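Local coordinates for sensor protein kinase WalK (Staphylococcus aureus, PDB 4YWZ), which probably senses an extracellular signal through this receptor domain and, as a histidine kinase, passes it on in the essential WalKR two-component system, at residues K32-K37 with K44-L49; S90-A95 with N133-S138. The protein carries 1 engineered substitution. All coordinates share one frame; numbering follows the deposited sequence.

Following the chain from its N terminus, the chain turns back after the long helix 7-37, and interaction 1 closes that bend, which holds the short helix 39-42, by bringing the start of helix 46-54 against the last turns of the long helix. Interaction 2 opens only later, at helix 90-98, and closes a longer excursion through strands 102-109 and 114-126 before strand 129-138 returns against the helix. The two loops are therefore in series, neither nested nor crossed. The centres of interactions 1 and 2 lie about 19 Å apart. Interaction 1 joins two helices at the periphery of the domain, whereas interaction 2 sets a helix on the middle strand of the five-stranded sheet.

Interaction 1 of 2, residues K32-K37 with K44-L49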
ATOM      1  N   LYS A  32      -0.493  24.492   9.269  1.00 23.20           N
ATOM      2  CA  LYS A  32       0.660  25.424   9.083  1.00 27.30           C
ATOM      3  C   LYS A  32       0.268  26.558   8.180  1.00 27.83           C
ATOM      4  O   LYS A  32       0.671  27.698   8.434  1.00 28.63           O
ATOM      5  CB  LYS A  32       1.881  24.645   8.552  1.00 28.80           C
ATOM      6  CG  LYS A  32       2.397  23.763   9.654  1.00 38.23           C
ATOM      7  CD  LYS A  32       3.839  23.287   9.505  1.00 50.59           C
ATOM      8  CE  LYS A  32       4.241  22.530  10.774  1.00 50.99           C
ATOM      9  NZ  LYS A  32       5.392  21.620  10.531  1.00 61.45           N
ATOM     10  N   VAL A  33      -0.527  26.296   7.143  1.00 24.30           N
ATOM     11  CA  VAL A  33      -0.972  27.352   6.283  1.00 26.60           C
ATOM     12  C   VAL A  33      -1.842  28.386   7.018  1.00 30.54           C
ATOM     13  O   VAL A  33      -1.687  29.603   6.835  1.00 28.96           O
ATOM     14  CB  VAL A  33      -1.722  26.851   5.033  1.00 30.09           C
ATOM     15  CG1 VAL A  33      -1.949  28.008   4.120  1.00 35.45           C
ATOM     16  CG2 VAL A  33      -0.834  25.903   4.288  1.00 31.49           C
ATOM     17  N   TYR A  34      -2.720  27.903   7.907  1.00 25.68           N
ATOM     18  CA  TYR A  34      -3.480  28.838   8.782  1.00 24.02           C
ATOM     19  C   TYR A  34      -2.580  29.671   9.724  1.00 24.29           C
ATOM     20  O   TYR A  34      -2.771  30.883   9.830  1.00 26.01           O
ATOM     21  CB  TYR A  34      -4.464  28.038   9.617  1.00 23.90           C
ATOM     22  CG  TYR A  34      -5.753  27.759   8.864  1.00 25.74           C
ATOM     23  CD1 TYR A  34      -5.784  26.809   7.868  1.00 26.31           C
ATOM     24  CD2 TYR A  34      -6.882  28.417   9.135  1.00 26.07           C
ATOM     25  CE1 TYR A  34      -6.956  26.559   7.124  1.00 30.50           C
ATOM     26  CE2 TYR A  34      -8.078  28.181   8.428  1.00 29.49           C
ATOM     27  CZ  TYR A  34      -8.103  27.243   7.428  1.00 28.92           C
ATOM     28  OH  TYR A  34      -9.317  27.027   6.768  1.00 37.63           O
ATOM     29  N   ASP A  35      -1.608  29.022  10.339  1.00 26.03           N
ATOM     30  CA  ASP A  35      -0.665  29.681  11.295  1.00 27.81           C
ATOM     31  C   ASP A  35       0.116  30.748  10.530  1.00 33.38           C
ATOM     32  O   ASP A  35       0.424  31.808  11.056  1.00 31.99           O
ATOM     33  CB  ASP A  35       0.315  28.722  11.862  1.00 28.80           C
ATOM     34  CG  ASP A  35      -0.274  27.743  12.863  1.00 31.14           C
ATOM     35  OD1 ASP A  35      -1.255  28.082  13.519  1.00 34.57           O
ATOM     36  OD2 ASP A  35       0.365  26.683  13.019  1.00 42.23           O
ATOM     37  N   GLU A  36       0.360  30.515   9.241  1.00 30.40           N
ATOM     38  CA  GLU A  36       1.228  31.431   8.513  1.00 34.93           C
ATOM     39  C   GLU A  36       0.483  32.536   7.853  1.00 31.96           C
ATOM     40  O   GLU A  36       0.984  33.680   7.849  1.00 32.16           O
ATOM     41  CB  GLU A  36       2.080  30.688   7.516  1.00 38.93           C
ATOM     42  CG  GLU A  36       3.145  29.834   8.209  1.00 49.98           C
ATOM     43  CD  GLU A  36       4.026  29.040   7.238  1.00 61.80           C
ATOM     44  OE1 GLU A  36       4.007  29.347   6.009  1.00 65.11           O
ATOM     45  OE2 GLU A  36       4.723  28.109   7.719  1.00 62.29           O
ATOM     46  N   LYS A  37      -0.686  32.253   7.266  1.00 26.46           N
ATOM     47  CA  LYS A  37      -1.423  33.175   6.404  1.00 29.20           C
ATOM     48  C   LYS A  37      -2.695  33.755   6.967  1.00 29.92           C
ATOM     49  O   LYS A  37      -3.256  34.713   6.374  1.00 30.18           O
ATOM     50  CB  LYS A  37      -1.795  32.461   5.099  1.00 29.16           C
ATOM     51  CG  LYS A  37      -0.545  31.951   4.318  1.00 29.12           C
ATOM     52  CD  LYS A  37      -0.859  31.747   2.849  1.00 33.07           C
ATOM     53  CE  LYS A  37       0.396  31.294   2.097  1.00 36.90           C
ATOM     54  NZ  LYS A  37       0.009  31.050   0.681  1.00 35.97           N
ATOM     55  N   LYS A  44      -7.594  29.067   0.605  1.00 55.99           N
ATOM     56  CA  LYS A  44      -7.408  28.908  -0.826  1.00 54.86           C
ATOM     57  C   LYS A  44      -6.252  27.973  -1.219  1.00 48.02           C
ATOM     58  O   LYS A  44      -6.127  27.616  -2.387  1.00 43.70           O
ATOM     59  CB  LYS A  44      -7.183  30.277  -1.476  1.00 62.58           C
ATOM     60  CG  LYS A  44      -8.229  31.311  -1.080  1.00 69.48           C
ATOM     61  CD  LYS A  44      -7.625  32.503  -0.343  1.00 69.85           C
ATOM     62  CE  LYS A  44      -7.047  33.550  -1.314  1.00 71.19           C
ATOM     63  NZ  LYS A  44      -7.305  34.951  -0.851  1.00 66.48           N
ATOM     64  N   ASP A  45      -5.400  27.601  -0.253  1.00 37.41           N
ATOM     65  CA  ASP A  45      -4.275  26.689  -0.496  1.00 35.21           C
ATOM     66  C   ASP A  45      -4.727  25.232  -0.116  1.00 26.94           C
ATOM     67  O   ASP A  45      -3.954  24.284  -0.354  1.00 29.58           O
ATOM     68  CB  ASP A  45      -3.066  26.999   0.388  1.00 33.38           C
ATOM     69  CG  ASP A  45      -2.375  28.320   0.016  1.00 41.31           C
ATOM     70  OD1 ASP A  45      -2.786  28.936  -0.982  1.00 38.71           O
ATOM     71  OD2 ASP A  45      -1.382  28.651   0.681  1.00 37.83           O
ATOM     72  N   ILE A  46      -5.952  25.090   0.382  1.00 31.35           N
ATOM     73  CA  ILE A  46      -6.403  23.763   0.860  1.00 29.30           C
ATOM     74  C   ILE A  46      -6.540  22.802  -0.339  1.00 29.08           C
ATOM     75  O   ILE A  46      -6.131  21.623  -0.265  1.00 23.83           O
ATOM     76  CB  ILE A  46      -7.712  23.869   1.661  1.00 31.43           C
ATOM     77  CG1 ILE A  46      -7.452  24.559   2.998  1.00 36.63           C
ATOM     78  CG2 ILE A  46      -8.356  22.531   1.967  1.00 31.08           C
ATOM     79  CD1 ILE A  46      -8.717  24.949   3.721  1.00 39.45           C
ATOM     80  N   GLN A  47      -7.062  23.323  -1.428  1.00 28.05           N
ATOM     81  CA  GLN A  47      -7.355  22.463  -2.594  1.00 29.34           C
ATOM     82  C   GLN A  47      -6.133  21.777  -3.144  1.00 27.66           C
ATOM     83  O   GLN A  47      -6.166  20.561  -3.420  1.00 28.26           O
ATOM     84  CB  GLN A  47      -8.058  23.263  -3.682  1.00 30.68           C
ATOM     85  CG  GLN A  47      -8.335  22.433  -4.932  1.00 31.20           C
ATOM     86  CD  GLN A  47      -9.512  21.505  -4.710  1.00 30.45           C
ATOM     87  OE1 GLN A  47     -10.619  21.962  -4.458  1.00 33.17           O
ATOM     88  NE2 GLN A  47      -9.272  20.197  -4.776  1.00 30.63           N
ATOM     89  N   ASN A  48      -5.006  22.488  -3.282  1.00 27.14           N
ATOM     90  CA  ASN A  48      -3.820  21.859  -3.793  1.00 28.90           C
ATOM     91  C   ASN A  48      -3.316  20.792  -2.856  1.00 29.15           C
ATOM     92  O   ASN A  48      -2.860  19.734  -3.311  1.00 28.39           O
ATOM     93  CB  ASN A  48      -2.720  22.936  -3.972  1.00 30.37           C
ATOM     94  CG  ASN A  48      -1.388  22.356  -4.308  1.00 38.38           C
ATOM     95  OD1 ASN A  48      -1.192  21.847  -5.427  1.00 39.47           O
ATOM     96  ND2 ASN A  48      -0.455  22.343  -3.311  1.00 36.66           N
ATOM     97  N   LEU A  49      -3.371  21.038  -1.520  1.00 23.03           N
ATOM     98  CA  LEU A  49      -2.869  20.031  -0.636  1.00 24.79           C
ATOM     99  C   LEU A  49      -3.744  18.772  -0.793  1.00 21.91           C
ATOM    100  O   LEU A  49      -3.232  17.647  -0.746  1.00 22.74           O
ATOM    101  CB  LEU A  49      -2.880  20.558   0.811  1.00 24.26           C
ATOM    102  CG  LEU A  49      -1.662  21.478   1.111  1.00 26.14           C
ATOM    103  CD1 LEU A  49      -2.079  22.215   2.413  1.00 26.58           C
ATOM    104  CD2 LEU A  49      -0.414  20.731   1.260  1.00 26.73           C
TER
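K37 reaches across to D45 in a salt bridge: NZ of K37 lies 2.8 Å from OD2 of D45, which accepts through its syn lone pair, on the side of OD1. The lysine chain, extended beyond CG, has the length to span the gap, and the two side chains cross at about a right angle. OD2 of D45 meets apolar carbon too: CG1 of V33 sits 3.5 Å from it, brought there by a first torsion that sets CG1 anti to the backbone N (chi1 -171°). The other methyl of V33, CG2, faces L49, with 4.3 Å to its CD1. The two methyls of branched valine thus pack in two directions, one against the carboxylate oxygen, in van der Waals contact only, and the other against leucine. Here the chain doubles back at the edge of a Cache-type sensor domain: helix 46-54 begins beside the end of helix 7-37, with the short helix 39-42 between them in sequence. A lysine near a helix C terminus and an aspartate just ahead of a helix N terminus would each probably be favoured by the helix dipoles. Further along, the ring of Y34 turns an edge to I46, whose CD1 lies near the ring plane, 3.7 Å from OH of Y34. Y34 also packs on V126 of strand 114-126 and on A42, which V33 touches as well, while L49 fits against L26, S29 and I30 of the long helix.

Interaction 2 of 2, residues S90-A95 with N133-S138; sequences SSVQKA and NIYIES
Helix 90-95 packs on strand 133-138 through a small, buried van der Waals contact on one face of the central sheet; the axes of the two short segments come within 9.1 Å, with 145° between their N-to-C directions. N133 and V92 carry most of the contact. N133 points its CB toward the helix, and CG anti to the backbone N (chi1 177°) carries the amide on to A95 and V92. There OD1 of N133 comes 3.4 Å from CB of A95, where a methyl group is small enough to let the helix settle close to the amide. ND2 of N133 meets both methyls of V92, with CG2 at 3.9 Å, but finds its polar partner in OD1 of N121 on the adjoining strand 114-126; the buried NH2 group is thereby satisfied within the sheet. N121 bonds in turn to OG of S91, linking helix and sheet by a polar path beside the valine. V92 also extends CG2 obliquely onto the ring of Y135, 4.1 Å from CD2, and further leans on I65 of strand 59-66. The far end of that ring is fixed by E137: OH of Y135 donates to OE2 of E137 over 2.6 Å, in the ring plane and to the anti lone pair, while K108 pairs with the same carboxylate oxygen. I134 and I136 project from the other side of the strand onto helix 7-37. A central antiparallel sheet, ordered 2-1-5-4-3, between a long N-terminal helix and a short helix is consistent with the PAS-like core of Cache sensor domains.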
ATOM      1  N   SER A  90     -22.841  11.989  10.254  1.00 18.67           N
ATOM      2  CA  SER A  90     -22.676  11.863  11.694  1.00 19.00           C
ATOM      3  C   SER A  90     -21.217  11.612  12.154  1.00 18.56           C
ATOM      4  O   SER A  90     -20.823  12.033  13.226  1.00 18.80           O
ATOM      5  CB  SER A  90     -23.471  10.607  12.195  1.00 23.23           C
ATOM      6  OG  SER A  90     -24.793  11.072  12.189  1.00 34.28           O
ATOM      7  N   SER A  91     -20.462  10.931  11.301  1.00 18.12           N
ATOM      8  CA  SER A  91     -19.059  10.650  11.664  1.00 18.64           C
ATOM      9  C   SER A  91     -18.237  11.921  11.595  1.00 18.89           C
ATOM     10  O   SER A  91     -17.384  12.206  12.433  1.00 18.19           O
ATOM     11  CB  SER A  91     -18.442   9.534  10.777  1.00 17.40           C
ATOM     12  OG  SER A  91     -18.227   9.916   9.422  1.00 17.56           O
ATOM     13  N   VAL A  92     -18.565  12.770  10.642  1.00 17.51           N
ATOM     14  CA  VAL A  92     -17.909  14.095  10.503  1.00 17.61           C
ATOM     15  C   VAL A  92     -18.267  14.951  11.739  1.00 17.67           C
ATOM     16  O   VAL A  92     -17.411  15.602  12.343  1.00 18.14           O
ATOM     17  CB  VAL A  92     -18.301  14.814   9.222  1.00 17.32           C
ATOM     18  CG1 VAL A  92     -17.889  16.298   9.151  1.00 17.03           C
ATOM     19  CG2 VAL A  92     -17.754  14.058   8.007  1.00 19.39           C
ATOM     20  N   GLN A  93     -19.558  14.974  12.090  1.00 18.91           N
ATOM     21  CA  GLN A  93     -20.045  15.713  13.291  1.00 20.19           C
ATOM     22  C   GLN A  93     -19.293  15.258  14.530  1.00 19.98           C
ATOM     23  O   GLN A  93     -18.922  16.133  15.352  1.00 20.01           O
ATOM     24  CB  GLN A  93     -21.558  15.536  13.459  1.00 22.53           C
ATOM     25  CG  GLN A  93     -22.404  16.146  12.357  1.00 30.32           C
ATOM     26  CD  GLN A  93     -23.919  15.713  12.187  1.00 33.94           C
ATOM     27  OE1 GLN A  93     -24.334  14.634  12.517  1.00 33.98           O
ATOM     28  NE2 GLN A  93     -24.668  16.565  11.552  1.00 41.37           N
ATOM     29  N   LYS A  94     -19.103  13.932  14.669  1.00 18.19           N
ATOM     30  CA  LYS A  94     -18.412  13.366  15.802  1.00 19.51           C
ATOM     31  C   LYS A  94     -16.957  13.934  15.865  1.00 19.85           C
ATOM     32  O   LYS A  94     -16.454  14.403  16.875  1.00 21.08           O
ATOM     33  CB  LYS A  94     -18.513  11.896  15.920  1.00 21.73           C
ATOM     34  CG  LYS A  94     -17.818  11.299  17.084  1.00 25.09           C
ATOM     35  CD  LYS A  94     -18.010   9.781  17.111  1.00 28.69           C
ATOM     36  CE  LYS A  94     -17.500   9.229  18.400  1.00 40.62           C
ATOM     37  NZ  LYS A  94     -17.140   7.798  18.342  1.00 48.62           N
ATOM     38  N   ALA A  95     -16.245  13.883  14.754  1.00 18.75           N
ATOM     39  CA  ALA A  95     -14.861  14.439  14.741  1.00 18.91           C
ATOM     40  C   ALA A  95     -14.790  15.904  15.059  1.00 19.11           C
ATOM     41  O   ALA A  95     -13.918  16.357  15.789  1.00 19.70           O
ATOM     42  CB  ALA A  95     -14.267  14.193  13.350  1.00 18.82           C
ATOM     43  N   ASN A 133     -12.601  19.424   9.175  1.00 19.83           N
ATOM     44  CA  ASN A 133     -12.377  18.030   9.217  1.00 16.51           C
ATOM     45  C   ASN A 133     -11.970  17.542   7.831  1.00 15.82           C
ATOM     46  O   ASN A 133     -12.521  18.015   6.827  1.00 18.28           O
ATOM     47  CB  ASN A 133     -13.646  17.276   9.655  1.00 17.77           C
ATOM     48  CG  ASN A 133     -13.481  15.784   9.642  1.00 17.28           C
ATOM     49  OD1 ASN A 133     -12.833  15.214  10.496  1.00 16.95           O
ATOM     50  ND2 ASN A 133     -14.065  15.141   8.584  1.00 17.34           N
ATOM     51  N   ILE A 134     -10.997  16.637   7.846  1.00 16.49           N
ATOM     52  CA  ILE A 134     -10.559  15.970   6.612  1.00 17.10           C
ATOM     53  C   ILE A 134     -11.312  14.631   6.607  1.00 15.18           C
ATOM     54  O   ILE A 134     -11.176  13.809   7.543  1.00 15.67           O
ATOM     55  CB  ILE A 134      -9.014  15.699   6.658  1.00 17.46           C
ATOM     56  CG1 ILE A 134      -8.260  17.030   6.559  1.00 18.63           C
ATOM     57  CG2 ILE A 134      -8.619  14.670   5.568  1.00 18.67           C
ATOM     58  CD1 ILE A 134      -6.787  16.901   6.980  1.00 23.96           C
ATOM     59  N   TYR A 135     -12.120  14.374   5.577  1.00 16.95           N
ATOM     60  CA  TYR A 135     -12.846  13.150   5.361  1.00 15.45           C
ATOM     61  C   TYR A 135     -12.187  12.416   4.173  1.00 15.20           C
ATOM     62  O   TYR A 135     -11.983  13.019   3.139  1.00 16.15           O
ATOM     63  CB  TYR A 135     -14.271  13.542   4.948  1.00 16.55           C
ATOM     64  CG  TYR A 135     -15.150  12.443   4.357  1.00 16.02           C
ATOM     65  CD1 TYR A 135     -15.182  12.271   3.008  1.00 17.21           C
ATOM     66  CD2 TYR A 135     -15.985  11.672   5.150  1.00 18.02           C
ATOM     67  CE1 TYR A 135     -16.019  11.311   2.423  1.00 18.03           C
ATOM     68  CE2 TYR A 135     -16.850  10.762   4.599  1.00 20.32           C
ATOM     69  CZ  TYR A 135     -16.811  10.556   3.205  1.00 17.52           C
ATOM     70  OH  TYR A 135     -17.604   9.589   2.584  1.00 21.22           O
ATOM     71  N   ILE A 136     -11.858  11.173   4.374  1.00 13.96           N
ATOM     72  CA  ILE A 136     -11.152  10.366   3.379  1.00 15.21           C
ATOM     73  C   ILE A 136     -11.942   9.092   3.149  1.00 15.89           C
ATOM     74  O   ILE A 136     -12.314   8.387   4.065  1.00 16.23           O
ATOM     75  CB  ILE A 136      -9.757  10.031   3.818  1.00 15.53           C
ATOM     76  CG1 ILE A 136      -8.947  11.281   4.002  1.00 17.40           C
ATOM     77  CG2 ILE A 136      -9.081   9.088   2.818  1.00 17.08           C
ATOM     78  CD1 ILE A 136      -7.587  11.025   4.579  1.00 20.32           C
ATOM     79  N   GLU A 137     -12.208   8.805   1.849  1.00 14.75           N
ATOM     80  CA  GLU A 137     -12.673   7.445   1.375  1.00 15.47           C
ATOM     81  C   GLU A 137     -11.439   6.768   0.774  1.00 16.65           C
ATOM     82  O   GLU A 137     -10.773   7.325  -0.135  1.00 15.86           O
ATOM     83  CB  GLU A 137     -13.779   7.517   0.321  1.00 16.03           C
ATOM     84  CG  GLU A 137     -15.064   8.047   0.866  1.00 17.18           C
ATOM     85  CD  GLU A 137     -16.230   8.120  -0.182  1.00 18.88           C
ATOM     86  OE1 GLU A 137     -16.009   7.658  -1.342  1.00 21.77           O
ATOM     87  OE2 GLU A 137     -17.231   8.775   0.192  1.00 21.52           O
ATOM     88  N   SER A 138     -11.088   5.629   1.367  1.00 16.32           N
ATOM     89  CA  SER A 138      -9.894   4.876   0.963  1.00 17.03           C
ATOM     90  C   SER A 138     -10.298   3.518   0.467  1.00 17.74           C
ATOM     91  O   SER A 138     -11.254   2.873   0.933  1.00 17.83           O
ATOM     92  CB  SER A 138      -8.886   4.904   2.100  1.00 17.47           C
ATOM     93  OG  SER A 138      -9.306   4.147   3.160  1.00 19.67           O
TER